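Local coordinates for inositol 2-dehydrogenase (Sinorhizobium meliloti, PDB 4HKT), which oxidises myo-inositol to 2-keto-myo-inositol (scyllo-inosose) with NAD+ as the electron acceptor, the first step of myo-inositol degradation, at residues 2-7 with 290-295; 20-25 with 286-291. All coordinates share one frame; numbering follows the deposited sequence. Where two conformers were deposited one is given.

How the interactions relate
The chain starts with strand 4-9 and helix 13-24, the first beta-alpha unit of the NAD-binding Rossmann fold. Segment 2-7 lies on the strand and segment 20-25 at the end of the helix. The chain then completes the Rossmann sheet and runs through most of the mixed sheet before returning as helix 281-297. Segment 286-291 closes interaction 2 and segment 290-295 closes interaction 1, with Ser290 and Phe291 common to both. The loop of interaction 2 nests within that of interaction 1. Together they tie a late helix to the first strand and the first helix. The contacts meet where Phe6 touches Val22 and Ile292 packs on Asn25.

Interaction 1 (2-7 with 290-295); sequences MTVRFG and SFIAAI
Val4 and Phe6 meet Phe291, Ile292 and Ile295 where helix 281-297 packs on the parallel sheet of the Rossmann fold. Strand and helix segments pass 10.7 Å apart at their axes, with 122° between their directions. No hydrogen bond joins them. The contact is made of apolar side chains, and four of its five touching residues are buried.

The aliphatic contacts lie round Val4. Its CG1 meets Ile295 CD1 tip to tip at 3.9 Å. Its other methyl, CG2, lies 4.0 Å from Ile292 CG2, and here the two side chains run alongside in opposing senses. The Val4 rotation gives each isoleucine its own methyl: CG1 stands trans to the backbone N (chi1 180°), and CG2 lies beside that N.

The aromatic contacts lie round Phe6. Its ring edge is turned to the helix, and CZ meets Ile292 CG1 near the ring plane at 3.9 Å. CE1 comes to the edge of the Phe291 ring, 3.8 Å from CE2. Replacing Phe6 by an alanine would probably open a gap beside CG1 and CD1 of Ile292 and leave the Phe291 edge without this neighbour.

Val4 and Phe6 bond through their backbones to Arg29 of strand 28-34. Strands 28-34 and 66-69 flank Val4 and Phe6 through Ala28, Ala66 and Val68. Within the helix, Ile295 CD1 sits 3.9 Å above one face of the Phe291 ring, offset toward its rim.

Interaction 2 (20-25 with 286-291); sequences KAVSGN and NEIESF. With NA (sodium ion), chain C; EDO (1,2-ethanediol), chain V.
The backbone O of Asn25, a residue that packs on Ile288 and Glu289, binds a sodium ion at 2.5 Å. Ser23 O grips the same ion, also at 2.5 Å, and Ala28 O is the third protein ligand. All three are backbone carbonyls, so the ion probably steadies the turn that leaves helix 13-24.

The Asn25 side chain is directed toward helix 281-297. CG is trans to the backbone N (chi1 -177°), and this brings the amide over the start of the Glu289 side chain. ND2 stands 4.0 Å from Glu289 CA, a packing contact only. The two side chains cross at about a right angle, with amide and carboxylate planes 50° apart. The other end of the amide, OD1, accepts a hydrogen bond from the backbone N of Asp27, which would limit the rotation of the amide.

The apolar part centres on Ile288. Its CG1 meets Ala21 CB at 3.8 Å. CD1 goes on to Val22 CG2 at 4.1 Å, and CG2 lies near Asn25 CB. One side chain thus fills the space between three residues of the other segment.

Beyond Glu289, a 1,2-ethanediol, probably from the crystallisation liquor, gives a hydrogen bond from O1 to Asn286 O at 2.8 Å. That carbonyl also takes the helix bond from Ser290 N at 2.7 Å.

Helix 281-297 lies beside the end of helix 13-24. Helix 38-48 meets the latter through Tyr48, which touches Lys20 and Ser23, while Glu287 turns to Phe91 on strand 89-93.

Interaction 1 (2-7 with 290-295)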
loop_
_atom_site.group_PDB
_atom_site.type_symbol
_atom_site.label_atom_id
_atom_site.label_comp_id
_atom_site.label_asym_id
_atom_site.label_seq_id
_atom_site.Cartn_x
_atom_site.Cartn_y
_atom_site.Cartn_z
HETATM N N MSE B 2 44.007 -4.003 -7.742
HETATM C CA MSE B 2 43.938 -5.166 -8.684
HETATM C C MSE B 2 42.612 -5.183 -9.408
HETATM O O MSE B 2 41.594 -4.718 -8.886
HETATM C CB MSE B 2 44.164 -6.493 -7.942
HETATM C CG MSE B 2 42.977 -6.887 -7.057
HETATM SE SE MSE B 2 43.511 -7.927 -5.458
HETATM C CE MSE B 2 43.557 -6.426 -4.184
ATOM N N THR B 3 42.629 -5.724 -10.623
ATOM C CA THR B 3 41.435 -5.867 -11.453
ATOM C C THR B 3 41.220 -7.346 -11.766
ATOM O O THR B 3 42.130 -8.002 -12.282
ATOM C CB THR B 3 41.602 -5.095 -12.769
ATOM O OG1 THR B 3 41.844 -3.718 -12.467
ATOM C CG2 THR B 3 40.353 -5.214 -13.662
ATOM N N VAL B 4 40.023 -7.859 -11.462
ATOM C CA VAL B 4 39.657 -9.253 -11.789
ATOM C C VAL B 4 39.322 -9.355 -13.268
ATOM O O VAL B 4 38.434 -8.643 -13.775
ATOM C CB VAL B 4 38.466 -9.739 -10.946
ATOM C CG1 VAL B 4 38.091 -11.172 -11.291
ATOM C CG2 VAL B 4 38.800 -9.654 -9.468
ATOM N N ARG B 5 40.045 -10.230 -13.966
ATOM C CA ARG B 5 39.823 -10.428 -15.395
ATOM C C ARG B 5 38.898 -11.631 -15.604
ATOM O O ARG B 5 39.208 -12.752 -15.190
ATOM C CB ARG B 5 41.154 -10.608 -16.141
ATOM C CG ARG B 5 42.017 -9.348 -16.168
ATOM C CD ARG B 5 43.333 -9.518 -16.932
ATOM N NE ARG B 5 43.149 -9.452 -18.380
ATOM C CZ ARG B 5 43.481 -8.410 -19.140
ATOM N NH1 ARG B 5 44.039 -7.339 -18.600
ATOM N NH2 ARG B 5 43.270 -8.450 -20.448
ATOM N N PHE B 6 37.764 -11.372 -16.255
ATOM C CA PHE B 6 36.691 -12.347 -16.429
ATOM C C PHE B 6 36.605 -12.886 -17.855
ATOM O O PHE B 6 36.678 -12.135 -18.833
ATOM C CB PHE B 6 35.335 -11.690 -16.108
ATOM C CG PHE B 6 35.054 -11.533 -14.641
ATOM C CD1 PHE B 6 34.205 -12.416 -13.980
ATOM C CD2 PHE B 6 35.625 -10.499 -13.919
ATOM C CE1 PHE B 6 33.951 -12.272 -12.628
ATOM C CE2 PHE B 6 35.378 -10.344 -12.567
ATOM C CZ PHE B 6 34.526 -11.227 -11.919
ATOM N N GLY B 7 36.411 -14.189 -17.959
ATOM C CA GLY B 7 35.955 -14.804 -19.184
ATOM C C GLY B 7 34.507 -15.172 -18.965
ATOM O O GLY B 7 34.177 -15.709 -17.908
ATOM N N SER B 290 30.092 -9.591 -4.558
ATOM C CA SER B 290 30.419 -10.606 -3.547
ATOM C C SER B 290 31.443 -11.644 -4.078
ATOM O O SER B 290 32.314 -12.121 -3.350
ATOM C CB SER B 290 29.148 -11.300 -3.095
ATOM O OG SER B 290 29.450 -12.253 -2.138
ATOM N N PHE B 291 31.340 -11.976 -5.347
ATOM C CA PHE B 291 32.240 -12.967 -5.943
ATOM C C PHE B 291 33.677 -12.422 -5.932
ATOM O O PHE B 291 34.620 -13.080 -5.521
ATOM C CB PHE B 291 31.784 -13.249 -7.372
ATOM C CG PHE B 291 32.596 -14.267 -8.084
ATOM C CD1 PHE B 291 32.849 -15.497 -7.515
ATOM C CD2 PHE B 291 33.039 -14.026 -9.355
ATOM C CE1 PHE B 291 33.590 -16.451 -8.191
ATOM C CE2 PHE B 291 33.792 -14.970 -10.023
ATOM C CZ PHE B 291 34.043 -16.189 -9.446
ATOM N N ILE B 292 33.805 -11.175 -6.331
ATOM C CA ILE B 292 35.098 -10.494 -6.310
ATOM C C ILE B 292 35.657 -10.384 -4.896
ATOM O O ILE B 292 36.864 -10.570 -4.671
ATOM C CB ILE B 292 34.962 -9.129 -6.985
ATOM C CG1 ILE B 292 34.747 -9.353 -8.476
ATOM C CG2 ILE B 292 36.175 -8.265 -6.719
ATOM C CD1 ILE B 292 34.285 -8.142 -9.222
ATOM N N ALA B 293 34.781 -10.119 -3.938
ATOM C CA ALA B 293 35.215 -10.011 -2.568
ATOM C C ALA B 293 35.780 -11.336 -2.133
ATOM O O ALA B 293 36.762 -11.401 -1.377
ATOM C CB ALA B 293 34.052 -9.594 -1.671
ATOM N N ALA B 294 35.152 -12.406 -2.603
ATOM C CA ALA B 294 35.610 -13.756 -2.309
ATOM C C ALA B 294 36.977 -13.981 -2.911
ATOM O O ALA B 294 37.813 -14.606 -2.292
ATOM C CB ALA B 294 34.641 -14.780 -2.870
ATOM N N ILE B 295 37.172 -13.512 -4.136
ATOM C CA ILE B 295 38.455 -13.670 -4.816
ATOM C C ILE B 295 39.535 -12.849 -4.103
ATOM O O ILE B 295 40.629 -13.360 -3.821
ATOM C CB ILE B 295 38.358 -13.222 -6.274
ATOM C CG1 ILE B 295 37.500 -14.208 -7.070
ATOM C CG2 ILE B 295 39.750 -13.134 -6.915
ATOM C CD1 ILE B 295 37.147 -13.706 -8.445
#

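Interaction 2 (20-25 with 286-291)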
loop_
_atom_site.group_PDB
_atom_site.type_symbol
_atom_site.label_atom_id
_atom_site.label_comp_id
_atom_site.label_asym_id
_atom_site.label_seq_id
_atom_site.Cartn_x
_atom_site.Cartn_y
_atom_site.Cartn_z
ATOM N N LYS B 20 26.615 -7.485 -18.365
ATOM C CA LYS B 20 26.247 -6.165 -17.837
ATOM C C LYS B 20 26.765 -5.971 -16.422
ATOM O O LYS B 20 27.285 -4.903 -16.094
ATOM C CB LYS B 20 24.725 -5.958 -17.852
ATOM C CG LYS B 20 24.282 -4.653 -17.189
ATOM C CD LYS B 20 22.829 -4.292 -17.471
ATOM C CE LYS B 20 22.615 -2.798 -17.208
ATOM N NZ LYS B 20 21.188 -2.377 -17.190
ATOM N N ALA B 21 26.607 -6.981 -15.569
ATOM C CA ALA B 21 27.002 -6.820 -14.162
ATOM C C ALA B 21 28.523 -6.773 -14.012
ATOM O O ALA B 21 29.042 -6.048 -13.177
ATOM C CB ALA B 21 26.416 -7.925 -13.301
ATOM N N VAL B 22 29.234 -7.577 -14.806
ATOM C CA VAL B 22 30.698 -7.587 -14.755
ATOM C C VAL B 22 31.202 -6.252 -15.251
ATOM O O VAL B 22 32.056 -5.628 -14.615
ATOM C CB VAL B 22 31.298 -8.693 -15.633
ATOM C CG1 VAL B 22 32.782 -8.451 -15.874
ATOM C CG2 VAL B 22 31.085 -10.045 -14.978
ATOM N N SER B 23 30.651 -5.827 -16.386
ATOM C CA SER B 23 30.973 -4.532 -16.967
ATOM C C SER B 23 30.768 -3.415 -15.950
ATOM O O SER B 23 31.653 -2.578 -15.756
ATOM C CB SER B 23 30.114 -4.266 -18.201
ATOM O OG SER B 23 30.341 -2.959 -18.690
ATOM N N GLY B 24 29.611 -3.427 -15.290
ATOM C CA GLY B 24 29.225 -2.363 -14.375
ATOM C C GLY B 24 30.091 -2.282 -13.135
ATOM O O GLY B 24 30.132 -1.252 -12.475
ATOM N N ASN B 25 30.770 -3.370 -12.795
ATOM C CA ASN B 25 31.581 -3.388 -11.591
ATOM C C ASN B 25 32.949 -2.723 -11.824
ATOM O O ASN B 25 33.582 -2.896 -12.872
ATOM C CB ASN B 25 31.746 -4.817 -11.064
ATOM C CG ASN B 25 32.538 -4.872 -9.760
ATOM O OD1 ASN B 25 33.773 -4.800 -9.771
ATOM N ND2 ASN B 25 31.836 -5.022 -8.636
ATOM N N ASN B 286 25.323 -7.112 -7.107
ATOM C CA ASN B 286 25.780 -7.421 -5.779
ATOM C C ASN B 286 26.496 -8.768 -5.754
ATOM O O ASN B 286 27.459 -8.993 -4.994
ATOM C CB ASN B 286 24.581 -7.471 -4.807
ATOM C CG ASN B 286 24.040 -6.099 -4.459
ATOM O OD1 ASN B 286 24.689 -5.074 -4.689
ATOM N ND2 ASN B 286 22.832 -6.071 -3.878
ATOM N N GLU B 287 25.971 -9.683 -6.556
ATOM C CA GLU B 287 26.488 -11.036 -6.674
ATOM C C GLU B 287 27.925 -11.047 -7.220
ATOM O O GLU B 287 28.806 -11.665 -6.636
ATOM C CB GLU B 287 25.550 -11.783 -7.620
ATOM C CG GLU B 287 25.921 -13.168 -8.055
ATOM C CD GLU B 287 24.846 -13.726 -8.982
ATOM O OE1 GLU B 287 24.677 -13.202 -10.088
ATOM O OE2 GLU B 287 24.137 -14.659 -8.596
ATOM N N ILE B 288 28.144 -10.331 -8.315
ATOM C CA ILE B 288 29.488 -10.174 -8.883
ATOM C C ILE B 288 30.375 -9.499 -7.843
ATOM O O ILE B 288 31.505 -9.958 -7.580
ATOM C CB ILE B 288 29.489 -9.408 -10.214
ATOM C CG1 ILE B 288 28.719 -10.178 -11.299
ATOM C CG2 ILE B 288 30.914 -9.144 -10.709
ATOM C CD1 ILE B 288 29.227 -11.574 -11.624
ATOM N N GLU B 289 29.839 -8.481 -7.180
ATOM C CA GLU B 289 30.589 -7.807 -6.118
ATOM C C GLU B 289 31.015 -8.772 -5.037
ATOM O O GLU B 289 32.172 -8.787 -4.634
ATOM C CB GLU B 289 29.783 -6.649 -5.532
ATOM C CG GLU B 289 30.490 -5.848 -4.453
ATOM C CD GLU B 289 29.563 -4.799 -3.833
ATOM O OE1 GLU B 289 28.770 -4.163 -4.563
ATOM O OE2 GLU B 289 29.604 -4.638 -2.602
ATOM N N SER B 290 30.092 -9.591 -4.558
ATOM C CA SER B 290 30.419 -10.606 -3.547
ATOM C C SER B 290 31.443 -11.644 -4.078
ATOM O O SER B 290 32.314 -12.121 -3.350
ATOM C CB SER B 290 29.148 -11.300 -3.095
ATOM O OG SER B 290 29.450 -12.253 -2.138
ATOM N N PHE B 291 31.340 -11.976 -5.347
ATOM C CA PHE B 291 32.240 -12.967 -5.943
ATOM C C PHE B 291 33.677 -12.422 -5.932
ATOM O O PHE B 291 34.620 -13.080 -5.521
ATOM C CB PHE B 291 31.784 -13.249 -7.372
ATOM C CG PHE B 291 32.596 -14.267 -8.084
ATOM C CD1 PHE B 291 32.849 -15.497 -7.515
ATOM C CD2 PHE B 291 33.039 -14.026 -9.355
ATOM C CE1 PHE B 291 33.590 -16.451 -8.191
ATOM C CE2 PHE B 291 33.792 -14.970 -10.023
ATOM C CZ PHE B 291 34.043 -16.189 -9.446
HETATM NA NA NA C . 34.019 -3.278 -15.268
HETATM C C1 EDO V . 27.376 -7.157 -2.374
HETATM O O1 EDO V . 28.586 -7.770 -2.762
HETATM C C2 EDO V . 26.597 -8.182 -1.580
HETATM O O2 EDO V . 25.310 -7.676 -1.257
#